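Local coordinates for protein sialidase B (Streptococcus pneumoniae serotype 4, PDB 4XJW) that hydrolyses alpha-(2->3)-, alpha-(2->6)- and alpha-(2->8)-linked terminal sialic acids from oligosaccharides, glycoproteins and glycolipids, at residues A[260-265]-A[282-287]; A[333-338]-A[411-416]; A[367-372]-A[433-438]; A[379-384]-A[402-407]. The protein carries 1 engineered substitution. All coordinates share one frame; numbering follows the deposited sequence.

Contact 1: residues A[260-265]-A[282-287]; sequences FNDYEE and SGSASF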
# COMPACT_ATOMS: atom_id res chain seq x y z
N PHE A 260 -8.91 9.52 -12.79
CA PHE A 260 -9.10 10.90 -13.23
C PHE A 260 -7.92 11.27 -14.12
O PHE A 260 -6.83 10.70 -13.99
CB PHE A 260 -9.10 11.85 -12.04
CG PHE A 260 -10.40 11.90 -11.30
CD1 PHE A 260 -11.60 12.11 -11.96
CD2 PHE A 260 -10.41 11.75 -9.91
CE1 PHE A 260 -12.80 12.19 -11.25
CE2 PHE A 260 -11.61 11.82 -9.21
CZ PHE A 260 -12.80 12.04 -9.88
N ASN A 261 -8.14 12.24 -15.00
CA ASN A 261 -7.12 12.60 -15.98
C ASN A 261 -6.71 14.06 -15.94
O ASN A 261 -6.03 14.55 -16.86
CB ASN A 261 -7.57 12.20 -17.39
CG ASN A 261 -7.57 10.69 -17.58
OD1 ASN A 261 -6.61 10.01 -17.20
ND2 ASN A 261 -8.64 10.17 -18.15
N ASP A 262 -7.09 14.74 -14.87
CA ASP A 262 -6.69 16.12 -14.68
C ASP A 262 -5.17 16.26 -14.49
O ASP A 262 -4.58 17.28 -14.85
CB ASP A 262 -7.47 16.80 -13.54
CG ASP A 262 -7.51 15.97 -12.24
OD1 ASP A 262 -7.63 14.73 -12.30
OD2 ASP A 262 -7.47 16.60 -11.16
N TYR A 263 -4.55 15.23 -13.91
CA TYR A 263 -3.09 15.14 -13.84
C TYR A 263 -2.59 13.91 -14.58
O TYR A 263 -3.25 12.87 -14.58
CB TYR A 263 -2.63 15.10 -12.39
CG TYR A 263 -2.54 16.45 -11.73
CD1 TYR A 263 -3.67 17.26 -11.61
CD2 TYR A 263 -1.34 16.91 -11.23
CE1 TYR A 263 -3.60 18.50 -11.00
CE2 TYR A 263 -1.26 18.17 -10.61
CZ TYR A 263 -2.39 18.95 -10.50
OH TYR A 263 -2.33 20.20 -9.91
N GLU A 264 -1.43 14.05 -15.23
CA GLU A 264 -0.77 12.95 -15.94
C GLU A 264 -0.41 11.79 -14.99
O GLU A 264 -0.07 12.01 -13.83
CB GLU A 264 0.49 13.47 -16.64
CG GLU A 264 1.30 12.41 -17.42
CD GLU A 264 2.69 12.88 -17.81
OE1 GLU A 264 3.15 13.94 -17.32
OE2 GLU A 264 3.34 12.19 -18.62
N GLU A 265 -0.50 10.56 -15.49
CA GLU A 265 -0.00 9.41 -14.74
C GLU A 265 1.52 9.37 -14.87
O GLU A 265 2.05 8.91 -15.89
CB GLU A 265 -0.63 8.12 -15.29
CG GLU A 265 -2.14 8.04 -15.11
CD GLU A 265 -2.83 7.35 -16.28
OE1 GLU A 265 -2.13 6.73 -17.11
OE2 GLU A 265 -4.07 7.42 -16.37
N SER A 282 -1.23 18.93 -4.87
CA SER A 282 -2.28 19.69 -4.20
C SER A 282 -3.41 20.20 -5.08
O SER A 282 -4.36 20.79 -4.57
CB SER A 282 -1.66 20.85 -3.42
OG SER A 282 -0.80 20.38 -2.40
N GLY A 283 -3.32 19.96 -6.39
CA GLY A 283 -4.37 20.40 -7.30
C GLY A 283 -5.09 19.30 -8.05
O GLY A 283 -5.88 19.58 -8.96
N SER A 284 -4.86 18.05 -7.66
CA SER A 284 -5.42 16.88 -8.34
C SER A 284 -6.62 16.29 -7.64
O SER A 284 -6.69 16.26 -6.41
CB SER A 284 -4.36 15.79 -8.48
OG SER A 284 -4.88 14.65 -9.15
N ALA A 285 -7.57 15.81 -8.43
CA ALA A 285 -8.64 14.96 -7.91
C ALA A 285 -8.05 13.57 -7.63
O ALA A 285 -7.00 13.21 -8.17
CB ALA A 285 -9.80 14.89 -8.90
N SER A 286 -8.71 12.80 -6.78
CA SER A 286 -8.21 11.47 -6.47
C SER A 286 -9.31 10.53 -6.00
O SER A 286 -10.41 10.96 -5.64
CB SER A 286 -7.10 11.53 -5.42
OG SER A 286 -7.58 12.08 -4.19
N PHE A 287 -9.01 9.24 -6.04
CA PHE A 287 -9.83 8.22 -5.38
C PHE A 287 -8.98 7.64 -4.27
O PHE A 287 -7.76 7.65 -4.35
CB PHE A 287 -10.24 7.11 -6.34
CG PHE A 287 -11.00 7.60 -7.54
CD1 PHE A 287 -10.33 7.97 -8.71
CD2 PHE A 287 -12.39 7.67 -7.52
CE1 PHE A 287 -11.03 8.41 -9.82
CE2 PHE A 287 -13.11 8.13 -8.63
CZ PHE A 287 -12.41 8.50 -9.78
O HOH W 1 -5.41 13.43 -11.66
O HOH W 2 -7.55 19.27 -11.10

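Contact 2: residues A[333-338]-A[411-416]; sequences LKLKKN and SLFKVT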
# COMPACT_ATOMS: atom_id res chain seq x y z
N LEU A 333 -26.70 16.64 -7.19
CA LEU A 333 -25.34 17.14 -7.03
C LEU A 333 -25.30 18.65 -7.26
O LEU A 333 -25.76 19.14 -8.30
CB LEU A 333 -24.42 16.43 -8.01
CG LEU A 333 -22.91 16.71 -7.92
CD1 LEU A 333 -22.36 16.15 -6.62
CD2 LEU A 333 -22.19 16.10 -9.13
N LYS A 334 -24.76 19.38 -6.29
CA LYS A 334 -24.65 20.84 -6.38
C LYS A 334 -23.41 21.22 -7.15
O LYS A 334 -22.39 20.54 -7.07
CB LYS A 334 -24.62 21.47 -4.98
CG LYS A 334 -25.89 21.26 -4.17
CD LYS A 334 -25.82 21.96 -2.82
CE LYS A 334 -24.80 21.31 -1.92
NZ LYS A 334 -24.71 22.00 -0.60
N LEU A 335 -23.50 22.30 -7.92
CA LEU A 335 -22.35 22.80 -8.66
C LEU A 335 -22.19 24.31 -8.47
O LEU A 335 -23.16 25.04 -8.33
CB LEU A 335 -22.49 22.52 -10.16
CG LEU A 335 -22.49 21.06 -10.62
CD1 LEU A 335 -22.82 20.96 -12.11
CD2 LEU A 335 -21.16 20.41 -10.32
N LYS A 336 -20.93 24.74 -8.48
CA LYS A 336 -20.60 26.16 -8.43
C LYS A 336 -19.97 26.53 -9.76
O LYS A 336 -19.06 25.85 -10.24
CB LYS A 336 -19.63 26.45 -7.29
CG LYS A 336 -18.91 27.80 -7.40
CD LYS A 336 -18.07 28.09 -6.17
CE LYS A 336 -18.97 28.27 -4.96
NZ LYS A 336 -18.19 28.55 -3.72
N LYS A 337 -20.46 27.61 -10.37
CA LYS A 337 -19.92 28.04 -11.64
C LYS A 337 -18.79 29.02 -11.39
O LYS A 337 -18.81 29.77 -10.42
CB LYS A 337 -21.02 28.68 -12.50
CG LYS A 337 -20.64 28.80 -13.96
CD LYS A 337 -21.73 29.49 -14.77
CE LYS A 337 -21.34 29.57 -16.24
NZ LYS A 337 -22.36 30.32 -17.05
N ASN A 338 -17.78 29.01 -12.26
CA ASN A 338 -16.64 29.90 -12.07
C ASN A 338 -17.08 31.36 -12.03
O ASN A 338 -17.85 31.81 -12.87
CB ASN A 338 -15.60 29.69 -13.17
CG ASN A 338 -14.25 30.29 -12.82
OD1 ASN A 338 -13.97 30.59 -11.66
ND2 ASN A 338 -13.41 30.47 -13.82
N SER A 411 -12.26 23.12 -13.84
CA SER A 411 -13.61 23.02 -14.39
C SER A 411 -14.43 24.32 -14.28
O SER A 411 -14.30 25.08 -13.31
CB SER A 411 -14.39 21.87 -13.74
OG SER A 411 -15.61 21.64 -14.41
N LEU A 412 -15.28 24.54 -15.27
CA LEU A 412 -16.22 25.66 -15.27
C LEU A 412 -17.27 25.47 -14.18
O LEU A 412 -17.72 26.44 -13.56
CB LEU A 412 -16.90 25.78 -16.63
CG LEU A 412 -17.96 26.85 -16.85
CD1 LEU A 412 -17.40 28.23 -16.55
CD2 LEU A 412 -18.47 26.78 -18.29
N PHE A 413 -17.69 24.23 -13.97
CA PHE A 413 -18.60 23.87 -12.90
C PHE A 413 -17.90 22.91 -11.94
O PHE A 413 -17.32 21.91 -12.38
CB PHE A 413 -19.85 23.20 -13.48
CG PHE A 413 -20.77 24.14 -14.19
CD1 PHE A 413 -21.65 24.94 -13.48
CD2 PHE A 413 -20.75 24.22 -15.57
CE1 PHE A 413 -22.50 25.81 -14.14
CE2 PHE A 413 -21.60 25.09 -16.24
CZ PHE A 413 -22.47 25.88 -15.52
N LYS A 414 -17.95 23.21 -10.65
CA LYS A 414 -17.23 22.43 -9.65
C LYS A 414 -18.14 21.90 -8.55
O LYS A 414 -19.07 22.58 -8.12
CB LYS A 414 -16.08 23.27 -9.06
CG LYS A 414 -14.95 23.46 -10.07
CD LYS A 414 -13.92 24.47 -9.61
CE LYS A 414 -12.88 23.86 -8.70
NZ LYS A 414 -11.72 24.80 -8.52
N VAL A 415 -17.87 20.68 -8.09
CA VAL A 415 -18.62 20.10 -6.99
C VAL A 415 -18.15 20.66 -5.66
O VAL A 415 -17.09 21.28 -5.57
CB VAL A 415 -18.51 18.56 -6.96
CG1 VAL A 415 -19.05 17.97 -8.25
CG2 VAL A 415 -17.06 18.13 -6.77
N THR A 416 -18.95 20.45 -4.63
CA THR A 416 -18.59 20.84 -3.27
C THR A 416 -17.27 20.18 -2.87
O THR A 416 -17.07 18.99 -3.12
CB THR A 416 -19.70 20.41 -2.29
OG1 THR A 416 -20.94 21.03 -2.65
CG2 THR A 416 -19.34 20.76 -0.87
O HOH W 3 -21.59 19.41 -4.97
O HOH W 4 -21.90 23.35 -1.29

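Contact 3: residues A[367-372]-A[433-438]; sequences NDKYEV and WEQFKL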
# COMPACT_ATOMS: atom_id res chain seq x y z
N ASN A 367 -22.31 14.37 -18.41
CA ASN A 367 -22.46 13.00 -18.90
C ASN A 367 -22.20 11.96 -17.79
O ASN A 367 -22.08 12.32 -16.62
CB ASN A 367 -21.62 12.73 -20.16
CG ASN A 367 -20.11 12.77 -19.92
OD1 ASN A 367 -19.65 12.74 -18.78
ND2 ASN A 367 -19.34 12.82 -21.00
N ASP A 368 -22.13 10.68 -18.16
CA ASP A 368 -21.91 9.65 -17.14
C ASP A 368 -20.47 9.65 -16.62
O ASP A 368 -20.20 9.08 -15.57
CB ASP A 368 -22.30 8.26 -17.65
CG ASP A 368 -22.15 7.18 -16.57
OD1 ASP A 368 -22.35 7.48 -15.37
OD2 ASP A 368 -21.79 6.03 -16.93
N LYS A 369 -19.56 10.29 -17.33
CA LYS A 369 -18.19 10.38 -16.83
C LYS A 369 -18.01 11.60 -15.91
O LYS A 369 -16.89 11.91 -15.49
CB LYS A 369 -17.18 10.42 -17.99
CG LYS A 369 -17.37 9.31 -19.01
CD LYS A 369 -16.18 9.21 -19.94
CE LYS A 369 -16.56 8.59 -21.28
NZ LYS A 369 -15.36 8.39 -22.16
N TYR A 370 -19.12 12.26 -15.58
CA TYR A 370 -19.11 13.50 -14.79
C TYR A 370 -18.37 14.63 -15.51
O TYR A 370 -17.83 15.54 -14.89
CB TYR A 370 -18.57 13.27 -13.37
CG TYR A 370 -19.57 12.55 -12.51
CD1 TYR A 370 -19.62 11.16 -12.50
CD2 TYR A 370 -20.49 13.25 -11.74
CE1 TYR A 370 -20.54 10.49 -11.73
CE2 TYR A 370 -21.42 12.59 -10.96
CZ TYR A 370 -21.44 11.20 -10.97
OH TYR A 370 -22.35 10.51 -10.21
N GLU A 371 -18.38 14.54 -16.84
CA GLU A 371 -17.76 15.54 -17.69
C GLU A 371 -18.78 16.60 -18.14
O GLU A 371 -19.96 16.30 -18.29
CB GLU A 371 -17.11 14.86 -18.89
CG GLU A 371 -15.94 13.96 -18.49
CD GLU A 371 -15.57 12.94 -19.56
OE1 GLU A 371 -16.23 12.89 -20.61
OE2 GLU A 371 -14.60 12.18 -19.33
N VAL A 372 -18.30 17.82 -18.33
CA VAL A 372 -19.18 18.95 -18.67
C VAL A 372 -19.35 19.10 -20.18
O VAL A 372 -18.37 19.14 -20.92
CB VAL A 372 -18.62 20.27 -18.12
CG1 VAL A 372 -19.56 21.43 -18.45
CG2 VAL A 372 -18.40 20.17 -16.62
N TRP A 433 -14.12 -2.12 -16.15
CA TRP A 433 -15.00 -1.49 -15.18
C TRP A 433 -15.82 -0.38 -15.83
O TRP A 433 -15.32 0.33 -16.71
CB TRP A 433 -14.18 -0.90 -14.02
CG TRP A 433 -13.44 -1.94 -13.24
CD1 TRP A 433 -12.15 -2.34 -13.44
CD2 TRP A 433 -13.95 -2.74 -12.17
NE1 TRP A 433 -11.81 -3.32 -12.53
CE2 TRP A 433 -12.91 -3.59 -11.74
CE3 TRP A 433 -15.19 -2.80 -11.51
CZ2 TRP A 433 -13.07 -4.51 -10.70
CZ3 TRP A 433 -15.35 -3.72 -10.46
CH2 TRP A 433 -14.29 -4.55 -10.06
N GLU A 434 -17.07 -0.25 -15.39
CA GLU A 434 -17.97 0.80 -15.85
C GLU A 434 -17.55 2.17 -15.34
O GLU A 434 -16.72 2.28 -14.43
CB GLU A 434 -19.39 0.53 -15.33
CG GLU A 434 -20.04 -0.71 -15.95
CD GLU A 434 -20.11 -0.62 -17.46
OE1 GLU A 434 -20.47 0.46 -17.97
OE2 GLU A 434 -19.78 -1.62 -18.13
N GLN A 435 -18.15 3.21 -15.92
CA GLN A 435 -17.97 4.55 -15.37
C GLN A 435 -18.59 4.62 -13.98
O GLN A 435 -19.70 4.12 -13.76
CB GLN A 435 -18.57 5.60 -16.30
CG GLN A 435 -17.86 5.72 -17.66
CD GLN A 435 -16.39 6.07 -17.52
OE1 GLN A 435 -16.00 6.85 -16.64
NE2 GLN A 435 -15.56 5.50 -18.39
N PHE A 436 -17.89 5.25 -13.05
CA PHE A 436 -18.37 5.31 -11.67
C PHE A 436 -19.62 6.17 -11.51
O PHE A 436 -19.86 7.09 -12.29
CB PHE A 436 -17.25 5.71 -10.69
CG PHE A 436 -16.88 7.18 -10.72
CD1 PHE A 436 -17.66 8.13 -10.07
CD2 PHE A 436 -15.73 7.60 -11.37
CE1 PHE A 436 -17.31 9.47 -10.09
CE2 PHE A 436 -15.37 8.94 -11.40
CZ PHE A 436 -16.16 9.87 -10.76
N LYS A 437 -20.44 5.82 -10.52
CA LYS A 437 -21.59 6.62 -10.12
C LYS A 437 -21.44 7.01 -8.66
O LYS A 437 -20.96 6.23 -7.85
CB LYS A 437 -22.89 5.84 -10.31
CG LYS A 437 -23.17 5.49 -11.76
CD LYS A 437 -24.47 4.73 -11.90
CE LYS A 437 -24.74 4.40 -13.35
NZ LYS A 437 -26.18 4.57 -13.68
N LEU A 438 -21.85 8.23 -8.32
CA LEU A 438 -21.83 8.64 -6.92
C LEU A 438 -22.95 7.97 -6.13
O LEU A 438 -24.07 7.86 -6.61
CB LEU A 438 -21.95 10.16 -6.79
CG LEU A 438 -20.78 10.95 -7.38
CD1 LEU A 438 -20.96 12.47 -7.22
CD2 LEU A 438 -19.45 10.50 -6.79
O HOH W 5 -20.27 3.05 -17.77

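Contact 4: residues A[379-384]-A[402-407]; sequences LTVEQY and VPMNVF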
# COMPACT_ATOMS: atom_id res chain seq x y z
N LEU A 379 -16.53 20.07 -23.35
CA LEU A 379 -15.56 21.07 -22.94
C LEU A 379 -14.29 20.36 -22.48
O LEU A 379 -14.34 19.20 -22.06
CB LEU A 379 -16.10 21.97 -21.83
CG LEU A 379 -17.31 22.83 -22.19
CD1 LEU A 379 -17.53 23.89 -21.12
CD2 LEU A 379 -17.12 23.46 -23.56
N THR A 380 -13.16 21.06 -22.55
CA THR A 380 -11.89 20.51 -22.12
C THR A 380 -11.19 21.40 -21.10
O THR A 380 -11.51 22.59 -20.98
CB THR A 380 -10.92 20.28 -23.31
OG1 THR A 380 -10.62 21.53 -23.94
CG2 THR A 380 -11.53 19.34 -24.34
N VAL A 381 -10.25 20.82 -20.36
CA VAL A 381 -9.27 21.58 -19.59
C VAL A 381 -7.87 21.14 -20.02
O VAL A 381 -7.73 20.13 -20.73
CB VAL A 381 -9.43 21.33 -18.08
CG1 VAL A 381 -10.84 21.72 -17.63
CG2 VAL A 381 -9.16 19.87 -17.74
N GLU A 382 -6.86 21.89 -19.59
CA GLU A 382 -5.47 21.50 -19.85
C GLU A 382 -4.95 20.68 -18.67
O GLU A 382 -5.14 21.04 -17.51
CB GLU A 382 -4.59 22.73 -20.07
CG GLU A 382 -3.17 22.39 -20.54
CD GLU A 382 -2.34 23.63 -20.82
OE1 GLU A 382 -2.90 24.74 -20.73
OE2 GLU A 382 -1.14 23.48 -21.12
N GLN A 383 -4.32 19.55 -18.99
CA GLN A 383 -3.79 18.63 -17.98
C GLN A 383 -2.56 19.21 -17.27
O GLN A 383 -1.85 20.06 -17.82
CB GLN A 383 -3.46 17.30 -18.66
CG GLN A 383 -3.14 16.14 -17.70
CD GLN A 383 -2.74 14.87 -18.43
OE1 GLN A 383 -1.67 14.80 -19.03
NE2 GLN A 383 -3.60 13.86 -18.39
N TYR A 384 -2.32 18.76 -16.04
CA TYR A 384 -1.13 19.13 -15.28
C TYR A 384 -0.14 17.98 -15.21
O TYR A 384 -0.53 16.81 -15.25
CB TYR A 384 -1.50 19.50 -13.84
CG TYR A 384 -2.31 20.76 -13.68
CD1 TYR A 384 -3.69 20.74 -13.76
CD2 TYR A 384 -1.69 21.98 -13.40
CE1 TYR A 384 -4.44 21.89 -13.58
CE2 TYR A 384 -2.43 23.13 -13.22
CZ TYR A 384 -3.80 23.08 -13.31
OH TYR A 384 -4.54 24.23 -13.14
N VAL A 402 -7.74 17.41 -21.87
CA VAL A 402 -8.57 16.29 -21.46
C VAL A 402 -9.99 16.80 -21.20
O VAL A 402 -10.17 18.01 -20.99
CB VAL A 402 -8.04 15.62 -20.16
CG1 VAL A 402 -6.63 15.15 -20.35
CG2 VAL A 402 -8.13 16.58 -18.99
N PRO A 403 -10.99 15.90 -21.20
CA PRO A 403 -12.36 16.34 -20.94
C PRO A 403 -12.52 17.02 -19.59
O PRO A 403 -11.94 16.57 -18.61
CB PRO A 403 -13.15 15.03 -20.94
CG PRO A 403 -12.38 14.15 -21.85
CD PRO A 403 -10.94 14.49 -21.63
N MET A 404 -13.32 18.08 -19.56
CA MET A 404 -13.56 18.84 -18.33
C MET A 404 -14.44 18.03 -17.41
O MET A 404 -15.54 17.63 -17.78
CB MET A 404 -14.23 20.17 -18.66
CG MET A 404 -14.62 21.01 -17.44
SD MET A 404 -15.48 22.51 -17.96
CE MET A 404 -14.13 23.38 -18.76
N ASN A 405 -13.95 17.78 -16.19
CA ASN A 405 -14.68 16.99 -15.20
C ASN A 405 -15.03 17.87 -14.01
O ASN A 405 -14.22 18.70 -13.58
CB ASN A 405 -13.82 15.80 -14.78
CG ASN A 405 -14.59 14.78 -13.96
OD1 ASN A 405 -15.03 15.06 -12.85
ND2 ASN A 405 -14.74 13.58 -14.50
N VAL A 406 -16.23 17.69 -13.45
CA VAL A 406 -16.68 18.54 -12.35
C VAL A 406 -15.87 18.35 -11.07
O VAL A 406 -15.99 19.15 -10.13
CB VAL A 406 -18.19 18.37 -12.05
CG1 VAL A 406 -19.03 18.78 -13.24
CG2 VAL A 406 -18.50 16.93 -11.62
N PHE A 407 -15.04 17.31 -11.03
CA PHE A 407 -14.15 17.08 -9.90
C PHE A 407 -12.78 17.78 -10.04
O PHE A 407 -11.94 17.69 -9.14
CB PHE A 407 -13.96 15.57 -9.69
CG PHE A 407 -15.12 14.92 -8.99
CD1 PHE A 407 -16.21 14.45 -9.71
CD2 PHE A 407 -15.12 14.77 -7.61
CE1 PHE A 407 -17.29 13.85 -9.06
CE2 PHE A 407 -16.20 14.19 -6.95
CZ PHE A 407 -17.27 13.72 -7.67

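Contact 1: residues A[260-265]-A[282-287]
Phe260 lays its ring over that of Phe287 in an offset stack, the centroids 4.4 Å apart and the planes nearly parallel. The opposite face of Phe260 takes the methyl group of Ala285, whose CB is 3.4 Å from Phe260 CD2, so the ring is sandwiched between a second ring and a residue small enough to let the backbone come close. With CG anti to the carbonyl carbon (chi1 -79°), Phe260 swings its ring across to the 282-287 chain. Two residues on, Asp262 supplies the polar grip. The N-H of Ala285 points almost straight (174°) at the syn lone pair of Asp262 OD2, 2.8 Å away. One water bridges the same OD2 to Gly283 O, and another joins OD1, Tyr263 N and Ser284 OG, so both carboxylate oxygens are engaged although the contact is buried. Over one face of the Tyr263 ring sits Ser284 CB, a CH-pi contact 3.8 Å from the centroid. Ser284 OG donates to the carbonyl O of the next residue, Ala285, while its CB faces the ring. Tyr263 OH passes 3.3 Å from Gly283 CA, a place suited to a residue without a side chain, and bonds to Glu395. Beyond lies Ser286, whose OG bonds Ser233, next to the probable proton acceptor Asp232: here the two ends of the long loop between strands 255-256 and 286-294 close on each other in the sialidase beta-propeller.

Contact 2: residues A[333-338]-A[411-416]
Lys337 runs past the ring of Phe413 where strand 330-337 pairs antiparallel with strand 413-414, part of the beta-rich insertion in the sialidase propeller. Its CB begins 3.6 Å from Phe413 CE1. CG comes closer, 3.5 Å from the same CE1, and CD moves on to CZ at 3.8 Å. CE, still 3.9 Å from Phe413 CZ, also meets CD1 of Leu412, which lies alongside and points the same way. This course follows from an extended chain with CG anti to the backbone N (chi1 -164°): a lysine suits the partly exposed site because its methylenes can pack obliquely along an aromatic ring while its amine goes beyond. Phe413 in turn packs edge-to-face with Tyr345 and Tyr364. On the other face of the sheet are the side chains of Lys336 and Lys414, a hydrogen-bonded pair whose backbones exchange two bonds, each N to the other's O at 2.9 Å. Asn338 N extends the ladder to Leu412 O. At the other end Val415 CG1 touches two leucines, 3.8 Å from both Leu333 CD2 and Leu335 CD2, a compact branched residue suited to this buried apolar row. Past it, where direct pairing ceases, a water accepts the N-H of Thr416 at 2.9 Å and donates to Lys334 O.

Contact 3: residues A[367-372]-A[433-438]
Tyr370 reaches across with its hydroxyl, where OH accepts the N-H of Leu438 at 3.0 Å and 162°. The same oxygen lies 3.3 Å from Leu438 CG, and the ring rests obliquely on that leucine. At the ring edge and in its plane comes Phe436 O, 3.5 Å from Tyr370 CE1; this buried carbonyl has no hydrogen-bonding partner in the model. The rings of Tyr370 and Phe436 are near parallel, 10° apart, yet slid so far that they barely overlap, meeting mainly through Tyr370 CD1 and Phe436 CE1. Toward solvent, Asp368 OD2 touches Gln435 CB at 3.3 Å, and Lys369 passes beside the Gln435 carboxamide, Lys369 CG 3.7 Å from Gln435 CD. Lysine and glutamine suit this exposed rim, since their aliphatic parts pack while their polar ends can face water. The two sides belong to different units: 367-372 is a loop of the inserted sheet, whereas 433-438 runs from the end of the second BNR (Asp-box) repeat into the outermost strand of a propeller sheet. A type I turn from Asn367 presents the tyrosine as its last residue, Tyr370, which has a left-handed backbone conformation. Asn367 staples that turn: its OD1 accepts Glu371 N at 2.9 Å, and its ND2 donates to Glu371 OE1. Behind Phe436, Phe287 packs edge-to-face.

Contact 4: residues A[379-384]-A[402-407]
The flat carboxamide of Gln383 brings NE2 to within 3.8 Å of Val402 CG1, the two side chains crossing at about a right angle. That amide is held by bonds outside the pair, NE2 to Asn261 O and OE1 to Asn398 ND2. Farther along, the Phe407 ring has Asn405 OD1 in plane at its edge; this oxygen accepts Phe407 N on a lone pair, forming an Asx turn at Asn405-Phe407. Between the two strands, part of the antiparallel inserted sheet, Val381 and Val402 form a hydrogen-bonded pair, with N of each 2.9 Å from O of the other and the donors nearly in line with the carbonyls. Their CG2 methyls meet at 3.7 Å on one face, where beta-branched residues suit an extended backbone. Met404 N adds a bond to Leu379 O, arriving from above the carbonyl plane. The methionine then bends at its thioether (chi3 -68°), which puts SD 4.0 Å from Leu379 CB and CE 3.5 Å from Thr380 O. An unbranched, flexible chain can fit this curved path. Pro403 pairs with Thr380 in the non-hydrogen-bonded position, their side chains diverging, and having no N-H it gives none to this ladder: the hydrogen bonds across the pair are all backbone to backbone, while the side chains contribute mainly apolar packing.

How the contacts relate
Contact 1 closes first along the chain; contacts 2 and 3 then interleave, and contact 4 is nested inside the loops of both. Their centres lie about 10 to 17 Å apart, contacts 1 and 4 being the closest pair. Contacts 2 and 4 pair strands of the same antiparallel sheet, inserted between propeller strands 301-308 and 420-426. Contacts 1 and 3 reach one propeller sheet, through strands 286-294 and 437-438, and meet where Phe287 packs on Phe436. Backbone bonds join 260-265 to 379-384 (Glu264 N to Tyr384 O) and 367-372 to 402-407 (Val372 N to Met404 O). Contacts 2 and 4 thus hold the insertion together, while contact 3 and the bonds from 260-265 to 379-384 join it to the propeller side.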